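Local structure of RagA protein (Porphyromonas gingivalis, 6SLN) at residues S101-S106 with G124-M129; D188-S193 with Y585-V590; A199-V204 with Y703-N708; T504-F509 with F573-Y578; A605-V610 with W677-Q682. The protein probably takes up a nutrient across the outer membrane as a TonB-dependent receptor, a beta-barrel closed by a plug and driven through its TonB box. All coordinates share one frame; numbering follows the deposited sequence.

Contact 1: residues S101-S106 with G124-M129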
# COMPACT_ATOMS: atom_id res chain seq x y z
N SER A 101 17.04 32.62 -30.79
CA SER A 101 17.88 32.92 -29.64
C SER A 101 18.23 31.60 -28.97
O SER A 101 17.43 31.04 -28.21
CB SER A 101 17.14 33.86 -28.68
OG SER A 101 18.02 34.63 -27.87
N VAL A 102 19.41 31.06 -29.28
CA VAL A 102 19.83 29.75 -28.79
C VAL A 102 21.21 29.87 -28.15
O VAL A 102 22.14 30.41 -28.77
CB VAL A 102 19.86 28.70 -29.92
CG1 VAL A 102 20.31 27.36 -29.35
CG2 VAL A 102 18.50 28.59 -30.57
N ALA A 103 21.35 29.34 -26.93
CA ALA A 103 22.61 29.33 -26.20
C ALA A 103 22.98 27.90 -25.84
O ALA A 103 22.12 27.15 -25.37
CB ALA A 103 22.52 30.17 -24.93
N LYS A 104 24.25 27.54 -26.05
CA LYS A 104 24.70 26.16 -25.89
C LYS A 104 25.83 26.07 -24.88
O LYS A 104 26.81 26.82 -24.96
CB LYS A 104 25.17 25.56 -27.22
CG LYS A 104 25.58 24.10 -27.09
CD LYS A 104 26.14 23.54 -28.39
CE LYS A 104 25.27 22.39 -28.90
NZ LYS A 104 26.09 21.34 -29.58
N VAL A 105 25.72 25.12 -23.95
CA VAL A 105 26.70 24.95 -22.88
C VAL A 105 27.40 23.62 -23.07
O VAL A 105 26.76 22.58 -23.27
CB VAL A 105 26.05 25.05 -21.50
CG1 VAL A 105 27.02 24.61 -20.46
CG2 VAL A 105 25.66 26.48 -21.23
N SER A 106 28.74 23.65 -23.00
CA SER A 106 29.62 22.53 -23.25
C SER A 106 29.58 21.52 -22.09
O SER A 106 29.08 21.81 -21.00
CB SER A 106 31.04 23.04 -23.48
OG SER A 106 32.01 22.13 -23.01
N GLY A 124 24.49 31.55 -13.94
CA GLY A 124 25.51 32.43 -14.46
C GLY A 124 26.09 32.05 -15.80
O GLY A 124 27.00 32.74 -16.27
N GLN A 125 25.58 31.00 -16.45
CA GLN A 125 26.21 30.47 -17.66
C GLN A 125 25.49 30.84 -18.95
O GLN A 125 26.11 30.84 -20.02
CB GLN A 125 26.33 28.94 -17.57
CG GLN A 125 27.22 28.45 -16.43
CD GLN A 125 28.63 28.97 -16.54
OE1 GLN A 125 29.28 28.83 -17.57
NE2 GLN A 125 29.11 29.59 -15.47
N VAL A 126 24.20 31.16 -18.89
CA VAL A 126 23.44 31.46 -20.10
C VAL A 126 22.68 32.77 -19.92
O VAL A 126 21.89 32.91 -18.98
CB VAL A 126 22.47 30.32 -20.45
CG1 VAL A 126 21.67 30.68 -21.68
CG2 VAL A 126 23.23 29.03 -20.66
N ALA A 127 22.90 33.71 -20.84
CA ALA A 127 22.23 35.00 -20.79
C ALA A 127 20.72 34.83 -20.83
O ALA A 127 20.19 34.17 -21.72
CB ALA A 127 22.70 35.87 -21.97
N GLY A 128 20.03 35.44 -19.87
CA GLY A 128 18.59 35.42 -19.82
C GLY A 128 17.99 34.28 -19.03
O GLY A 128 16.76 34.25 -18.85
N MET A 129 18.80 33.33 -18.55
CA MET A 129 18.28 32.19 -17.81
C MET A 129 18.63 32.37 -16.34
O MET A 129 19.81 32.46 -16.00
CB MET A 129 18.84 30.88 -18.37
CG MET A 129 18.34 29.63 -17.68
SD MET A 129 19.29 28.18 -18.18
CE MET A 129 17.98 27.12 -18.76
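V126 packs its two methyl branches against two residues of strand 102-106, one methyl to each. CG1 meets the methyl of A103, with V126 CG1 and A103 CB 3.4 Å apart, while V126 CG2 lies 3.6 Å from V105 CG2. The split follows from the first torsion of V126: CG1 is anti to the backbone N (chi1 179°) and CG2 is turned beside that N, so the fork straddles the two positions of the strand. A branched, compact valine suits this place, and the small A103 admits it close to the strand backbone. Q125 CB lies more loosely against V105 CG2, 4.5 Å away.

No hydrogen bond crosses the contact; V126 is instead set by its own chain. It opens a type II turn that ends at M129, closed by M129 N to V126 O at 3.1 Å. G128 occupies the third position of the turn with a positive phi of 91°, a conformation that glycine adopts readily.

Further out, V105 also rests on L122, and M129 reaches V144 and I146 of strand 143-146. Strand 102-106 is an edge strand of the plug's mixed sheet, paired antiparallel with strand 180-186, and the loop 124-129 packs beside it before leading into strand 129-132.

Contact 2: residues D188-S193 with Y585-V590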
# COMPACT_ATOMS: atom_id res chain seq x y z
N ASP A 188 13.57 31.94 -27.59
CA ASP A 188 12.58 32.68 -28.37
C ASP A 188 11.66 31.74 -29.15
O ASP A 188 11.96 30.57 -29.37
CB ASP A 188 13.26 33.63 -29.35
CG ASP A 188 13.81 32.92 -30.54
OD1 ASP A 188 14.84 32.25 -30.39
OD2 ASP A 188 13.20 33.01 -31.61
N ALA A 189 10.55 32.32 -29.62
CA ALA A 189 9.47 31.55 -30.23
C ALA A 189 9.90 30.86 -31.51
O ALA A 189 9.32 29.84 -31.90
CB ALA A 189 8.28 32.46 -30.50
N SER A 190 10.88 31.42 -32.22
CA SER A 190 11.35 30.76 -33.42
C SER A 190 12.18 29.53 -33.07
O SER A 190 12.17 28.55 -33.83
CB SER A 190 12.17 31.73 -34.27
OG SER A 190 12.82 31.08 -35.34
N ALA A 191 12.88 29.57 -31.94
CA ALA A 191 13.75 28.47 -31.54
C ALA A 191 13.01 27.36 -30.82
O ALA A 191 13.55 26.26 -30.70
CB ALA A 191 14.88 28.97 -30.63
N THR A 192 11.81 27.63 -30.31
CA THR A 192 11.04 26.65 -29.55
C THR A 192 9.76 26.25 -30.27
O THR A 192 8.75 25.95 -29.62
CB THR A 192 10.69 27.21 -28.17
OG1 THR A 192 9.67 28.21 -28.28
CG2 THR A 192 11.90 27.82 -27.53
N SER A 193 9.78 26.24 -31.59
CA SER A 193 8.53 26.05 -32.33
C SER A 193 8.07 24.59 -32.40
O SER A 193 6.87 24.35 -32.57
CB SER A 193 8.68 26.62 -33.73
OG SER A 193 9.93 26.27 -34.28
N TYR A 585 17.73 34.08 -44.56
CA TYR A 585 17.00 32.89 -44.14
C TYR A 585 15.70 33.30 -43.46
O TYR A 585 15.66 34.28 -42.70
CB TYR A 585 17.84 32.02 -43.19
CG TYR A 585 19.14 31.53 -43.79
CD1 TYR A 585 19.19 30.36 -44.52
CD2 TYR A 585 20.31 32.26 -43.62
CE1 TYR A 585 20.39 29.91 -45.07
CE2 TYR A 585 21.51 31.82 -44.17
CZ TYR A 585 21.54 30.65 -44.90
OH TYR A 585 22.73 30.21 -45.44
N ILE A 586 14.62 32.57 -43.74
CA ILE A 586 13.33 32.78 -43.09
C ILE A 586 12.83 31.45 -42.54
O ILE A 586 12.83 30.44 -43.25
CB ILE A 586 12.29 33.39 -44.03
CG1 ILE A 586 12.77 34.75 -44.54
CG2 ILE A 586 10.97 33.53 -43.30
CD1 ILE A 586 12.35 35.92 -43.67
N ASP A 587 12.42 31.46 -41.28
CA ASP A 587 11.76 30.35 -40.62
C ASP A 587 10.30 30.72 -40.39
O ASP A 587 9.96 31.89 -40.20
CB ASP A 587 12.42 30.00 -39.29
CG ASP A 587 13.90 29.70 -39.43
OD1 ASP A 587 14.28 29.04 -40.42
OD2 ASP A 587 14.68 30.12 -38.55
N PHE A 588 9.45 29.71 -40.42
CA PHE A 588 8.02 29.90 -40.25
C PHE A 588 7.49 28.63 -39.61
O PHE A 588 7.83 27.53 -40.04
CB PHE A 588 7.36 30.20 -41.59
CG PHE A 588 5.87 30.11 -41.57
CD1 PHE A 588 5.13 30.86 -40.66
CD2 PHE A 588 5.20 29.26 -42.44
CE1 PHE A 588 3.75 30.77 -40.62
CE2 PHE A 588 3.82 29.17 -42.41
CZ PHE A 588 3.09 29.93 -41.49
N SER A 589 6.69 28.78 -38.56
CA SER A 589 6.18 27.64 -37.81
C SER A 589 4.70 27.85 -37.52
O SER A 589 4.29 28.97 -37.19
CB SER A 589 6.96 27.45 -36.51
OG SER A 589 6.39 28.18 -35.44
N VAL A 590 3.90 26.80 -37.67
CA VAL A 590 2.54 26.77 -37.14
C VAL A 590 2.34 25.41 -36.48
O VAL A 590 2.91 24.40 -36.91
CB VAL A 590 1.45 27.05 -38.20
CG1 VAL A 590 1.42 25.98 -39.25
CG2 VAL A 590 0.08 27.19 -37.55
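S193 meets S589, and S190 approaches D587, where a plug loop lies against the inner wall of the TonB-dependent receptor barrel. No hydrogen bond joins the two segments; they meet by close packing, S193 CB lying 3.3 Å from S589 OG, and by a longer polar approach of S190 OG to D587 OD2 at 3.8 Å. Small serines let loop and strand come close, the CA atoms of S193 and S589 being 6.2 Å apart.

Hydrogen bonds act mainly to shape each partner. D188 OD2 accepts S190 N at 2.9 Å, forming an Asx turn that bends the loop through helical backbone angles at 189-191; the donor comes from above the carboxylate plane, 56° out of it. An aspartate, with its short acidic arm, fits such a turn. On the barrel side, D587 OD2 takes hydrogen bonds from S99 OG and T97 OG1 of the plug, and S589 OG has a weak one with S609 OG on the adjacent strand. R591 of the barrel adds a bond from its NE to S193 O.

The hydroxyl of S193 is used within the loop. A chi1 of 43° places OG between its own backbone N and carbonyl carbon and turns it back over the chain, so that S193 OG donates to S190 O across 3.2 Å.

Contact 3: residues A199-V204 with Y703-N708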
# COMPACT_ATOMS: atom_id res chain seq x y z
N ALA A 199 6.50 25.70 -24.17
CA ALA A 199 7.56 26.44 -24.86
C ALA A 199 7.61 27.89 -24.43
O ALA A 199 8.66 28.53 -24.53
CB ALA A 199 7.37 26.39 -26.37
N ALA A 200 6.48 28.44 -23.98
CA ALA A 200 6.43 29.81 -23.50
C ALA A 200 7.48 30.09 -22.43
O ALA A 200 7.84 31.26 -22.23
CB ALA A 200 5.04 30.10 -22.96
N ASN A 201 7.98 29.06 -21.75
CA ASN A 201 8.96 29.24 -20.69
C ASN A 201 10.39 28.95 -21.15
O ASN A 201 11.32 29.03 -20.33
CB ASN A 201 8.63 28.35 -19.50
CG ASN A 201 7.29 28.68 -18.90
OD1 ASN A 201 6.77 29.79 -19.06
ND2 ASN A 201 6.73 27.72 -18.17
N GLY A 202 10.57 28.65 -22.43
CA GLY A 202 11.86 28.25 -22.94
C GLY A 202 11.99 26.74 -22.94
O GLY A 202 11.18 26.00 -22.39
N VAL A 203 13.05 26.28 -23.59
CA VAL A 203 13.27 24.85 -23.69
C VAL A 203 14.73 24.56 -23.35
O VAL A 203 15.63 25.19 -23.90
CB VAL A 203 12.91 24.31 -25.09
CG1 VAL A 203 13.45 22.91 -25.26
CG2 VAL A 203 11.39 24.33 -25.28
N VAL A 204 14.95 23.65 -22.42
CA VAL A 204 16.28 23.21 -22.03
C VAL A 204 16.48 21.84 -22.65
O VAL A 204 15.86 20.86 -22.22
CB VAL A 204 16.46 23.16 -20.50
CG1 VAL A 204 17.93 23.01 -20.14
CG2 VAL A 204 15.87 24.41 -19.85
N TYR A 703 14.44 41.50 -26.52
CA TYR A 703 13.17 40.82 -26.65
C TYR A 703 12.08 41.58 -25.93
O TYR A 703 12.34 42.39 -25.04
CB TYR A 703 13.23 39.41 -26.07
CG TYR A 703 13.48 39.41 -24.59
CD1 TYR A 703 12.42 39.43 -23.69
CD2 TYR A 703 14.77 39.41 -24.09
CE1 TYR A 703 12.65 39.45 -22.34
CE2 TYR A 703 15.00 39.41 -22.73
CZ TYR A 703 13.94 39.43 -21.86
OH TYR A 703 14.18 39.43 -20.51
N VAL A 704 10.84 41.28 -26.31
CA VAL A 704 9.66 41.72 -25.57
C VAL A 704 8.65 40.58 -25.62
O VAL A 704 8.29 40.10 -26.70
CB VAL A 704 9.03 43.01 -26.11
CG1 VAL A 704 8.73 42.90 -27.59
CG2 VAL A 704 7.75 43.31 -25.34
N ARG A 705 8.22 40.14 -24.44
CA ARG A 705 7.45 38.93 -24.26
C ARG A 705 6.15 39.29 -23.55
O ARG A 705 6.17 39.99 -22.54
CB ARG A 705 8.29 37.89 -23.48
CG ARG A 705 7.53 37.01 -22.53
CD ARG A 705 8.47 36.05 -21.82
NE ARG A 705 7.72 34.92 -21.27
CZ ARG A 705 8.16 34.16 -20.29
NH1 ARG A 705 9.34 34.40 -19.75
NH2 ARG A 705 7.41 33.15 -19.84
N THR A 706 5.04 38.85 -24.10
CA THR A 706 3.73 39.24 -23.61
C THR A 706 2.92 38.00 -23.29
O THR A 706 2.88 37.06 -24.08
CB THR A 706 2.99 40.07 -24.64
OG1 THR A 706 3.94 40.88 -25.36
CG2 THR A 706 1.97 40.95 -23.95
N THR A 707 2.26 38.01 -22.13
CA THR A 707 1.38 36.92 -21.73
C THR A 707 -0.06 37.41 -21.66
O THR A 707 -0.35 38.42 -21.01
CB THR A 707 1.82 36.32 -20.39
OG1 THR A 707 3.22 36.03 -20.42
CG2 THR A 707 1.03 35.05 -20.13
N ASN A 708 -0.95 36.69 -22.33
CA ASN A 708 -2.38 36.98 -22.39
C ASN A 708 -3.17 35.70 -22.12
O ASN A 708 -2.63 34.60 -22.21
CB ASN A 708 -2.79 37.57 -23.74
CG ASN A 708 -2.85 39.08 -23.72
OD1 ASN A 708 -1.85 39.75 -23.93
ND2 ASN A 708 -4.03 39.62 -23.43
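A200 and N201 end a short 3-10 turn, 199-201, in the plug, and R705 reaches them from the extended barrel strand 703-708. G202 N bonds to A199 O at 2.8 Å, closing the turn; G202, with a phi of 94°, then takes the chain into strand 203-208. The backbones stay well apart, the nearest CA atoms being those of A200 and T707 at 8.9 Å, so a long side chain must bridge the interval.

R705 supplies it. From CG to NE its chain is extended, which carries the guanidinium to the turn. The carbonyl oxygen of A200 lies over one face of that group, 3.1 Å from R705 NH2, but the angle is too poor for a hydrogen bond. N201 OD1 sits near the guanidinium plane at its edge, 3.5 Å from R705 NH2, with the amide turned 56° from it.

Stronger bonds hold both groups from elsewhere: R705 NE to Q680 OE1 and NH1 to H147 O, and N201 ND2 to A157 O and S155 O. The buried positive charge is thus ringed by oxygens of plug and wall, a plug-barrel interface of the kind found in TonB-dependent receptors.

Contact 4: residues T504-F509 with F573-Y578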
# COMPACT_ATOMS: atom_id res chain seq x y z
N THR A 504 7.81 12.66 -37.20
CA THR A 504 8.09 13.82 -38.02
C THR A 504 8.53 13.41 -39.41
O THR A 504 9.28 12.45 -39.58
CB THR A 504 9.18 14.71 -37.41
OG1 THR A 504 10.40 13.96 -37.29
CG2 THR A 504 8.75 15.23 -36.04
N ALA A 505 8.09 14.18 -40.40
CA ALA A 505 8.51 14.02 -41.78
C ALA A 505 9.17 15.32 -42.19
O ALA A 505 8.58 16.40 -42.04
CB ALA A 505 7.33 13.70 -42.68
N GLU A 506 10.42 15.24 -42.66
CA GLU A 506 11.19 16.40 -43.06
C GLU A 506 11.60 16.23 -44.51
O GLU A 506 12.17 15.20 -44.88
CB GLU A 506 12.43 16.61 -42.17
CG GLU A 506 13.22 17.87 -42.52
CD GLU A 506 14.56 17.96 -41.83
OE1 GLU A 506 15.50 17.25 -42.26
OE2 GLU A 506 14.68 18.73 -40.85
N TYR A 507 11.31 17.24 -45.32
CA TYR A 507 11.71 17.25 -46.72
C TYR A 507 12.57 18.48 -46.96
O TYR A 507 12.12 19.61 -46.79
CB TYR A 507 10.49 17.26 -47.63
CG TYR A 507 10.83 17.02 -49.08
CD1 TYR A 507 11.78 16.08 -49.43
CD2 TYR A 507 10.21 17.75 -50.09
CE1 TYR A 507 12.11 15.87 -50.75
CE2 TYR A 507 10.53 17.54 -51.41
CZ TYR A 507 11.48 16.60 -51.73
OH TYR A 507 11.82 16.38 -53.04
N LYS A 508 13.83 18.24 -47.31
CA LYS A 508 14.76 19.27 -47.76
C LYS A 508 14.94 19.11 -49.26
O LYS A 508 15.17 18.00 -49.75
CB LYS A 508 16.12 19.13 -47.07
CG LYS A 508 16.16 19.48 -45.60
CD LYS A 508 17.59 19.49 -45.06
CE LYS A 508 18.03 18.10 -44.61
NZ LYS A 508 17.62 17.79 -43.21
N PHE A 509 14.83 20.21 -49.99
CA PHE A 509 15.13 20.16 -51.41
C PHE A 509 15.70 21.50 -51.85
O PHE A 509 15.22 22.56 -51.43
CB PHE A 509 13.89 19.79 -52.23
CG PHE A 509 12.85 20.87 -52.30
CD1 PHE A 509 11.90 21.01 -51.29
CD2 PHE A 509 12.79 21.74 -53.38
CE1 PHE A 509 10.93 22.01 -51.36
CE2 PHE A 509 11.83 22.73 -53.45
CZ PHE A 509 10.90 22.86 -52.43
N PHE A 573 2.43 19.80 -35.57
CA PHE A 573 3.28 20.97 -35.73
C PHE A 573 4.00 20.94 -37.07
O PHE A 573 4.12 19.91 -37.73
CB PHE A 573 4.29 21.10 -34.59
CG PHE A 573 5.22 19.92 -34.41
CD1 PHE A 573 4.84 18.83 -33.64
CD2 PHE A 573 6.51 19.94 -34.96
CE1 PHE A 573 5.72 17.76 -33.44
CE2 PHE A 573 7.40 18.86 -34.76
CZ PHE A 573 7.01 17.78 -34.00
N SER A 574 4.48 22.12 -37.46
CA SER A 574 5.18 22.30 -38.71
C SER A 574 6.28 23.33 -38.53
O SER A 574 6.19 24.25 -37.70
CB SER A 574 4.23 22.76 -39.81
OG SER A 574 3.69 24.01 -39.44
N ARG A 575 7.31 23.20 -39.35
CA ARG A 575 8.40 24.15 -39.35
C ARG A 575 8.99 24.19 -40.75
O ARG A 575 9.25 23.14 -41.34
CB ARG A 575 9.47 23.76 -38.33
CG ARG A 575 10.63 24.72 -38.27
CD ARG A 575 11.95 23.99 -38.29
NE ARG A 575 12.28 23.40 -37.00
CZ ARG A 575 13.20 22.45 -36.83
NH1 ARG A 575 13.87 21.99 -37.87
NH2 ARG A 575 13.44 21.97 -35.62
N PHE A 576 9.18 25.40 -41.27
CA PHE A 576 9.64 25.62 -42.64
C PHE A 576 10.86 26.53 -42.61
O PHE A 576 10.91 27.49 -41.84
CB PHE A 576 8.55 26.24 -43.49
CG PHE A 576 7.35 25.38 -43.61
CD1 PHE A 576 7.26 24.45 -44.63
CD2 PHE A 576 6.32 25.47 -42.69
CE1 PHE A 576 6.15 23.63 -44.75
CE2 PHE A 576 5.20 24.65 -42.80
CZ PHE A 576 5.12 23.74 -43.83
N ASN A 577 11.84 26.22 -43.47
CA ASN A 577 13.13 26.91 -43.50
C ASN A 577 13.49 27.24 -44.94
O ASN A 577 13.72 26.33 -45.74
CB ASN A 577 14.22 26.07 -42.85
CG ASN A 577 13.75 25.40 -41.58
OD1 ASN A 577 13.43 26.08 -40.60
ND2 ASN A 577 13.71 24.07 -41.58
N TYR A 578 13.55 28.53 -45.25
CA TYR A 578 13.89 29.02 -46.57
C TYR A 578 15.26 29.69 -46.54
O TYR A 578 15.65 30.29 -45.54
CB TYR A 578 12.82 29.99 -47.04
CG TYR A 578 13.07 30.64 -48.37
CD1 TYR A 578 13.90 31.75 -48.47
CD2 TYR A 578 12.46 30.16 -49.52
CE1 TYR A 578 14.13 32.34 -49.69
CE2 TYR A 578 12.68 30.76 -50.74
CZ TYR A 578 13.52 31.85 -50.82
OH TYR A 578 13.76 32.45 -52.02
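On the lumen side of the transmembrane beta-barrel, T504 of strand 487-510 and F573 of strand 561-580 touch across an intervening strand, 515-540. Such next-but-one neighbours are too distant for backbone bonding, with the CA atoms of T504 and F573 8.9 Å apart, and meet through side chains alone. The methyl of T504 does the touching: CG2 lies 3.7 Å from F573 CZ, approaching the ring obliquely. T504 CG2 is anti to the carbonyl carbon, and its chi1 of 61° leaves OG1 between backbone N and carbonyl. A threonine thus offers a methyl for the aromatic ring while keeping a hydroxyl. The phenylalanine stretches far enough to meet it, and it also rests on I194 of the plug.

Two residues along, E506 and R575 approach without forming a salt bridge, E506 OE2 being 4.5 Å from R575 NH1. E506 is paired on its own strand, in a salt bridge to K508 NZ from OE1, although the modelled length is too short to trust. R575, like F573, touches I194.

Apolar contact is therefore confined to one methyl and one ring. With a lysine and an arginine both nearby, the carboxylate may be favoured as an anion, though the lysine geometry is doubtful and the arginine acts only at long range.

Contact 5: residues A605-V610 with W677-Q682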
# COMPACT_ATOMS: atom_id res chain seq x y z
N ALA A 605 -5.56 25.00 -29.28
CA ALA A 605 -4.85 26.27 -29.36
C ALA A 605 -3.85 26.20 -30.51
O ALA A 605 -3.06 25.25 -30.59
CB ALA A 605 -4.15 26.58 -28.03
N TRP A 606 -3.89 27.18 -31.38
CA TRP A 606 -2.97 27.26 -32.51
C TRP A 606 -1.89 28.27 -32.20
O TRP A 606 -2.15 29.33 -31.60
CB TRP A 606 -3.71 27.65 -33.79
CG TRP A 606 -4.55 26.55 -34.34
CD1 TRP A 606 -5.88 26.33 -34.09
CD2 TRP A 606 -4.13 25.53 -35.24
NE1 TRP A 606 -6.30 25.21 -34.78
CE2 TRP A 606 -5.24 24.71 -35.49
CE3 TRP A 606 -2.91 25.22 -35.85
CZ2 TRP A 606 -5.18 23.59 -36.32
CZ3 TRP A 606 -2.84 24.11 -36.68
CH2 TRP A 606 -3.97 23.31 -36.91
N PHE A 607 -0.66 27.94 -32.59
CA PHE A 607 0.47 28.82 -32.35
C PHE A 607 1.33 28.88 -33.60
O PHE A 607 1.32 27.97 -34.44
CB PHE A 607 1.31 28.38 -31.16
CG PHE A 607 0.53 28.26 -29.89
CD1 PHE A 607 0.22 29.38 -29.14
CD2 PHE A 607 0.11 27.02 -29.44
CE1 PHE A 607 -0.51 29.27 -27.96
CE2 PHE A 607 -0.61 26.90 -28.26
CZ PHE A 607 -0.93 28.02 -27.52
N TYR A 608 2.06 29.97 -33.73
CA TYR A 608 2.87 30.19 -34.91
C TYR A 608 4.09 31.00 -34.52
O TYR A 608 4.12 31.64 -33.46
CB TYR A 608 2.11 30.94 -35.99
CG TYR A 608 1.67 32.31 -35.52
CD1 TYR A 608 2.47 33.43 -35.71
CD2 TYR A 608 0.45 32.47 -34.89
CE1 TYR A 608 2.07 34.68 -35.27
CE2 TYR A 608 0.02 33.71 -34.46
CZ TYR A 608 0.84 34.81 -34.65
OH TYR A 608 0.40 36.04 -34.20
N SER A 609 5.07 30.98 -35.41
CA SER A 609 6.26 31.79 -35.27
C SER A 609 6.73 32.17 -36.66
O SER A 609 6.53 31.43 -37.63
CB SER A 609 7.38 31.05 -34.54
OG SER A 609 8.32 30.55 -35.47
N VAL A 610 7.37 33.32 -36.76
CA VAL A 610 8.00 33.74 -37.99
C VAL A 610 9.35 34.29 -37.62
O VAL A 610 9.45 35.13 -36.71
CB VAL A 610 7.14 34.78 -38.72
CG1 VAL A 610 6.68 35.83 -37.73
CG2 VAL A 610 7.92 35.42 -39.86
N TRP A 677 -5.72 27.44 -22.55
CA TRP A 677 -4.31 27.79 -22.57
C TRP A 677 -4.08 29.24 -22.16
O TRP A 677 -4.88 30.13 -22.48
CB TRP A 677 -3.74 27.62 -23.97
CG TRP A 677 -3.66 26.24 -24.38
CD1 TRP A 677 -4.69 25.46 -24.82
CD2 TRP A 677 -2.49 25.43 -24.42
NE1 TRP A 677 -4.22 24.21 -25.13
CE2 TRP A 677 -2.87 24.16 -24.89
CE3 TRP A 677 -1.15 25.66 -24.11
CZ2 TRP A 677 -1.97 23.11 -25.04
CZ3 TRP A 677 -0.25 24.62 -24.27
CH2 TRP A 677 -0.66 23.37 -24.73
N GLU A 678 -2.98 29.47 -21.44
CA GLU A 678 -2.39 30.79 -21.34
C GLU A 678 -1.55 31.02 -22.60
O GLU A 678 -0.78 30.14 -23.01
CB GLU A 678 -1.54 30.90 -20.08
CG GLU A 678 -0.55 32.05 -20.01
CD GLU A 678 0.27 32.03 -18.71
OE1 GLU A 678 -0.37 32.26 -17.64
OE2 GLU A 678 1.52 31.80 -18.74
N LYS A 679 -1.75 32.14 -23.26
CA LYS A 679 -1.15 32.36 -24.57
C LYS A 679 -0.11 33.47 -24.48
O LYS A 679 -0.38 34.56 -23.96
CB LYS A 679 -2.21 32.65 -25.63
CG LYS A 679 -2.98 31.37 -26.01
CD LYS A 679 -3.92 31.52 -27.20
CE LYS A 679 -5.35 31.82 -26.75
NZ LYS A 679 -5.92 30.88 -25.74
N GLN A 680 1.09 33.16 -24.95
CA GLN A 680 2.22 34.05 -24.89
C GLN A 680 2.67 34.36 -26.30
O GLN A 680 2.55 33.54 -27.21
CB GLN A 680 3.37 33.43 -24.10
CG GLN A 680 3.23 33.61 -22.61
CD GLN A 680 4.42 33.12 -21.81
OE1 GLN A 680 5.57 33.18 -22.27
NE2 GLN A 680 4.15 32.62 -20.62
N SER A 681 3.18 35.58 -26.47
CA SER A 681 3.88 35.96 -27.69
C SER A 681 5.25 36.48 -27.30
O SER A 681 5.46 36.92 -26.17
CB SER A 681 3.11 37.02 -28.48
OG SER A 681 3.05 38.23 -27.76
N GLN A 682 6.19 36.42 -28.24
CA GLN A 682 7.54 36.91 -27.96
C GLN A 682 8.15 37.46 -29.24
O GLN A 682 8.41 36.71 -30.19
CB GLN A 682 8.43 35.83 -27.38
CG GLN A 682 9.65 36.40 -26.70
CD GLN A 682 10.78 35.40 -26.59
OE1 GLN A 682 11.90 35.68 -27.02
NE2 GLN A 682 10.50 34.25 -26.00
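W677, just ahead of strand 678-691 of the TonB-dependent receptor barrel, leans its indole against A605 and F607 of strand 604-614; strand 627-641 runs between the two strands. Its CB points toward strand 604-614, and a chi1 of -69°, with CG anti to the carbonyl carbon, brings one face of the ring system against A605. There the pyrrole part is covered by a methyl, in a CH-pi contact: A605 CB stands 3.7 Å from the five-ring centroid and 20° off the ring normal, closest to W677 CD1 at 3.4 Å. The small methyl of A605 suits this close approach to the ring face. NE1, farther round, gives its hydrogen to R603 O, which pins the indole's rotation.

On the benzene side, W677 CE3 is 4.2 Å from F607 CZ. Here the phenyl ring presents its edge to the indole face in a T-shaped stack, centroids 5.7 Å apart and planes at 68°. Both ring-bearing residues are buried, and F598 meets the indole as well.

F607 has a second neighbour in K679, whose aliphatic arm crosses it at about a right angle. The arm's NZ is drawn into a salt bridge with D709, while K679 CG lies at the phenyl edge, 3.8 Å from F607 CE1.

Contact 1 lies wholly within the plug, contacts 2 and 3 join plug to barrel, and contacts 4 and 5 lie within the barrel wall. Along the chain contact 1 comes first; contacts 2 and 3 interlace, contact 4 is nested in the loops closed by both contacts 2 and 3, and contact 5 in that of contact 3. The centres of contacts 2 and 4, and of 2 and 5, are about 11 Å apart, where strands 561-580, 584-595 and 604-614 run side by side; contacts 3 and 5 are about 9 Å apart through strands 678-691 and 696-715. Contact 1 touches both plug-barrel contacts. One continuous patch thus ties plug packing to the wall around it.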